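Local structure of F420-dependent alcohol dehydrogenase (Methanoculleus thermophilus, 1RHC) at residues A23-K28 / G317-K322. The protein probably oxidises secondary alcohols to ketones with coenzyme F420 as hydride acceptor, as a TIM-barrel member of the bacterial luciferase family. Numbering follows the deposited sequence.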
ATOM      1  N   ALA A  23       7.138 -11.011 -13.574  1.00 15.99           N
ATOM      2  CA  ALA A  23       6.200 -10.115 -14.236  1.00 14.73           C
ATOM      3  C   ALA A  23       6.835  -9.418 -15.445  1.00 17.88           C
ATOM      4  O   ALA A  23       6.224  -9.267 -16.497  1.00 18.15           O
ATOM      5  CB  ALA A  23       5.648  -9.065 -13.221  1.00 17.46           C
ATOM      6  N   ILE A  24       8.070  -8.977 -15.293  1.00 15.11           N
ATOM      7  CA  ILE A  24       8.788  -8.338 -16.392  1.00 17.44           C
ATOM      8  C   ILE A  24       8.975  -9.352 -17.542  1.00 16.76           C
ATOM      9  O   ILE A  24       8.753  -9.030 -18.708  1.00 19.92           O
ATOM     10  CB  ILE A  24      10.170  -7.853 -15.911  1.00 16.39           C
ATOM     11  CG1 ILE A  24       9.979  -6.703 -14.917  1.00 19.07           C
ATOM     12  CG2 ILE A  24      11.032  -7.422 -17.125  1.00 18.37           C
ATOM     13  CD1 ILE A  24      11.252  -6.370 -14.099  1.00 25.06           C
ATOM     14  N   ARG A  25       9.367 -10.570 -17.207  1.00 15.83           N
ATOM     15  CA  ARG A  25       9.561 -11.602 -18.239  1.00 17.43           C
ATOM     16  C   ARG A  25       8.217 -11.970 -18.925  1.00 21.37           C
ATOM     17  O   ARG A  25       8.175 -12.218 -20.134  1.00 18.65           O
ATOM     18  CB  ARG A  25      10.207 -12.850 -17.598  1.00 20.39           C
ATOM     19  CG  ARG A  25      10.675 -13.944 -18.613  1.00 27.75           C
ATOM     20  CD  ARG A  25      11.501 -15.039 -17.900  1.00 39.60           C
ATOM     21  NE  ARG A  25      12.196 -15.981 -18.793  1.00 41.15           N
ATOM     22  CZ  ARG A  25      13.496 -16.293 -18.696  1.00 40.18           C
ATOM     23  NH1 ARG A  25      14.260 -15.752 -17.765  1.00 37.77           N
ATOM     24  NH2 ARG A  25      14.040 -17.154 -19.536  1.00 40.94           N
ATOM     25  N   ALA A  26       7.133 -12.013 -18.151  1.00 17.09           N
ATOM     26  CA  ALA A  26       5.808 -12.335 -18.685  1.00 17.94           C
ATOM     27  C   ALA A  26       5.405 -11.294 -19.705  1.00 16.14           C
ATOM     28  O   ALA A  26       4.850 -11.622 -20.751  1.00 19.99           O
ATOM     29  CB  ALA A  26       4.770 -12.369 -17.562  1.00 16.40           C
ATOM     30  N   GLU A  27       5.668 -10.034 -19.396  1.00 16.37           N
ATOM     31  CA  GLU A  27       5.318  -8.961 -20.333  1.00 14.87           C
ATOM     32  C   GLU A  27       6.074  -9.144 -21.644  1.00 25.16           C
ATOM     33  O   GLU A  27       5.517  -8.989 -22.741  1.00 18.58           O
ATOM     34  CB  GLU A  27       5.679  -7.601 -19.743  1.00 19.42           C
ATOM     35  CG  GLU A  27       5.445  -6.481 -20.738  1.00 20.41           C
ATOM     36  CD  GLU A  27       5.475  -5.103 -20.097  1.00 25.04           C
ATOM     37  OE1 GLU A  27       4.438  -4.418 -20.120  1.00 28.64           O
ATOM     38  OE2 GLU A  27       6.536  -4.693 -19.596  1.00 26.13           O
ATOM     39  N   LYS A  28       7.355  -9.471 -21.527  1.00 17.81           N
ATOM     40  CA  LYS A  28       8.169  -9.649 -22.728  1.00 19.61           C
ATOM     41  C   LYS A  28       7.703 -10.809 -23.596  1.00 19.54           C
ATOM     42  O   LYS A  28       7.758 -10.737 -24.818  1.00 23.37           O
ATOM     43  CB  LYS A  28       9.634  -9.834 -22.321  1.00 22.66           C
ATOM     44  CG  LYS A  28      10.247  -8.509 -21.825  1.00 34.74           C
ATOM     45  CD  LYS A  28      11.691  -8.649 -21.335  1.00 43.74           C
ATOM     46  CE  LYS A  28      12.206  -7.291 -20.847  1.00 47.52           C
ATOM     47  NZ  LYS A  28      13.572  -7.355 -20.262  1.00 52.97           N
ATOM     48  N   GLY A 317       8.352 -22.261 -17.436  1.00 19.62           N
ATOM     49  CA  GLY A 317       6.906 -22.102 -17.268  1.00 19.12           C
ATOM     50  C   GLY A 317       6.418 -20.782 -17.863  1.00 21.35           C
ATOM     51  O   GLY A 317       5.257 -20.645 -18.246  1.00 19.60           O
ATOM     52  N   ILE A 318       7.282 -19.787 -17.908  1.00 14.98           N
ATOM     53  CA  ILE A 318       6.909 -18.517 -18.532  1.00 15.12           C
ATOM     54  C   ILE A 318       7.211 -18.555 -20.025  1.00 18.85           C
ATOM     55  O   ILE A 318       6.365 -18.205 -20.862  1.00 18.63           O
ATOM     56  CB  ILE A 318       7.704 -17.299 -17.926  1.00 16.78           C
ATOM     57  CG1 ILE A 318       7.431 -17.180 -16.423  1.00 16.90           C
ATOM     58  CG2 ILE A 318       7.314 -16.012 -18.661  1.00 18.76           C
ATOM     59  CD1 ILE A 318       8.317 -16.192 -15.700  1.00 21.43           C
ATOM     60  N   ASP A 319       8.438 -18.965 -20.369  1.00 19.03           N
ATOM     61  CA  ASP A 319       8.916 -18.982 -21.761  1.00 19.41           C
ATOM     62  C   ASP A 319       8.071 -19.773 -22.742  1.00 14.86           C
ATOM     63  O   ASP A 319       7.929 -19.387 -23.897  1.00 18.58           O
ATOM     64  CB  ASP A 319      10.328 -19.595 -21.824  1.00 27.35           C
ATOM     65  CG  ASP A 319      11.359 -18.672 -21.328  1.00 42.36           C
ATOM     66  OD1 ASP A 319      11.067 -17.461 -21.183  1.00 39.85           O
ATOM     67  OD2 ASP A 319      12.463 -19.160 -21.088  1.00 25.84           O
ATOM     68  N   ILE A 320       7.596 -20.913 -22.282  1.00 19.07           N
ATOM     69  CA  ILE A 320       6.808 -21.794 -23.144  1.00 17.57           C
ATOM     70  C   ILE A 320       5.551 -21.092 -23.642  1.00 21.28           C
ATOM     71  O   ILE A 320       4.970 -21.510 -24.636  1.00 19.44           O
ATOM     72  CB  ILE A 320       6.478 -23.120 -22.409  1.00 19.68           C
ATOM     73  CG1 ILE A 320       6.038 -24.200 -23.423  1.00 25.18           C
ATOM     74  CG2 ILE A 320       5.381 -22.921 -21.388  1.00 24.03           C
ATOM     75  CD1 ILE A 320       7.128 -24.633 -24.347  1.00 30.98           C
ATOM     76  N   PHE A 321       5.141 -19.995 -22.989  1.00 22.23           N
ATOM     77  CA  PHE A 321       3.951 -19.296 -23.476  1.00 20.68           C
ATOM     78  C   PHE A 321       4.159 -18.549 -24.777  1.00 22.66           C
ATOM     79  O   PHE A 321       3.195 -18.092 -25.384  1.00 23.00           O
ATOM     80  CB  PHE A 321       3.307 -18.413 -22.384  1.00 17.02           C
ATOM     81  CG  PHE A 321       2.377 -19.202 -21.477  1.00 22.01           C
ATOM     82  CD1 PHE A 321       2.885 -20.073 -20.520  1.00 20.36           C
ATOM     83  CD2 PHE A 321       1.000 -19.152 -21.663  1.00 24.51           C
ATOM     84  CE1 PHE A 321       2.056 -20.889 -19.771  1.00 25.43           C
ATOM     85  CE2 PHE A 321       0.152 -19.971 -20.914  1.00 20.67           C
ATOM     86  CZ  PHE A 321       0.666 -20.839 -19.974  1.00 25.67           C
ATOM     87  N   LYS A 322       5.412 -18.438 -25.232  1.00 18.14           N
ATOM     88  CA  LYS A 322       5.661 -17.846 -26.542  1.00 17.09           C
ATOM     89  C   LYS A 322       4.945 -18.762 -27.580  1.00 19.64           C
ATOM     90  O   LYS A 322       4.521 -18.310 -28.643  1.00 23.79           O
ATOM     91  CB  LYS A 322       7.163 -17.817 -26.856  1.00 22.17           C
ATOM     92  CG  LYS A 322       7.958 -16.793 -26.026  1.00 28.62           C
ATOM     93  CD  LYS A 322       9.456 -16.821 -26.369  1.00 27.08           C
ATOM     94  CE  LYS A 322       9.732 -16.248 -27.751  1.00 25.23           C
ATOM     95  NZ  LYS A 322       9.700 -14.748 -27.788  1.00 31.71           N
TER
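R25 reaches from helix 16-29 across to D319, passing I318 on the way. Its CB points toward the 317-322 segment, and with CG anti to the backbone N (chi1 -171°) the chain runs extended from CG to NE. CG lies 3.9 Å from I318 CG2, a van der Waals contact, and CD comes 4.0 Å from I318 CD1, so both branches of the isoleucine lie against the aliphatic part of the arginine. Beyond CD the contact turns polar. NE donates to D319 OD1 at 3.0 Å in a nearly straight bond, 165° at the hydrogen, with the oxygen almost in the guanidinium plane but NE itself clearly off the carboxylate plane, on the syn side. NH2 donates to D319 OD2, also at 3.0 Å, in a more bent bond that meets the syn lone pair, with OD2 tilted from the guanidinium plane. NE and NH2 thus take one carboxylate oxygen apiece in a salt bridge along one edge of the guanidinium, though the two planes are turned 38° from each other. With an alanine in place of R25, the D319 carboxylate would probably lose its charged mate on helix 16-29, and I318 the chain that lies against it. I318 CG2 also rests on the backbone of A26, 4.0 Å from its CA, where the two segments run closest. I318 further touches Q22 and V29 of helix 16-29 and N309 of strand 304-309, while F321 packs on V29, F31 and L307. The pair thus joins the helix after the first strand to the helix following strand 304-309, neighbouring helices in the outer shell where a TIM barrel closes between its first and last strands.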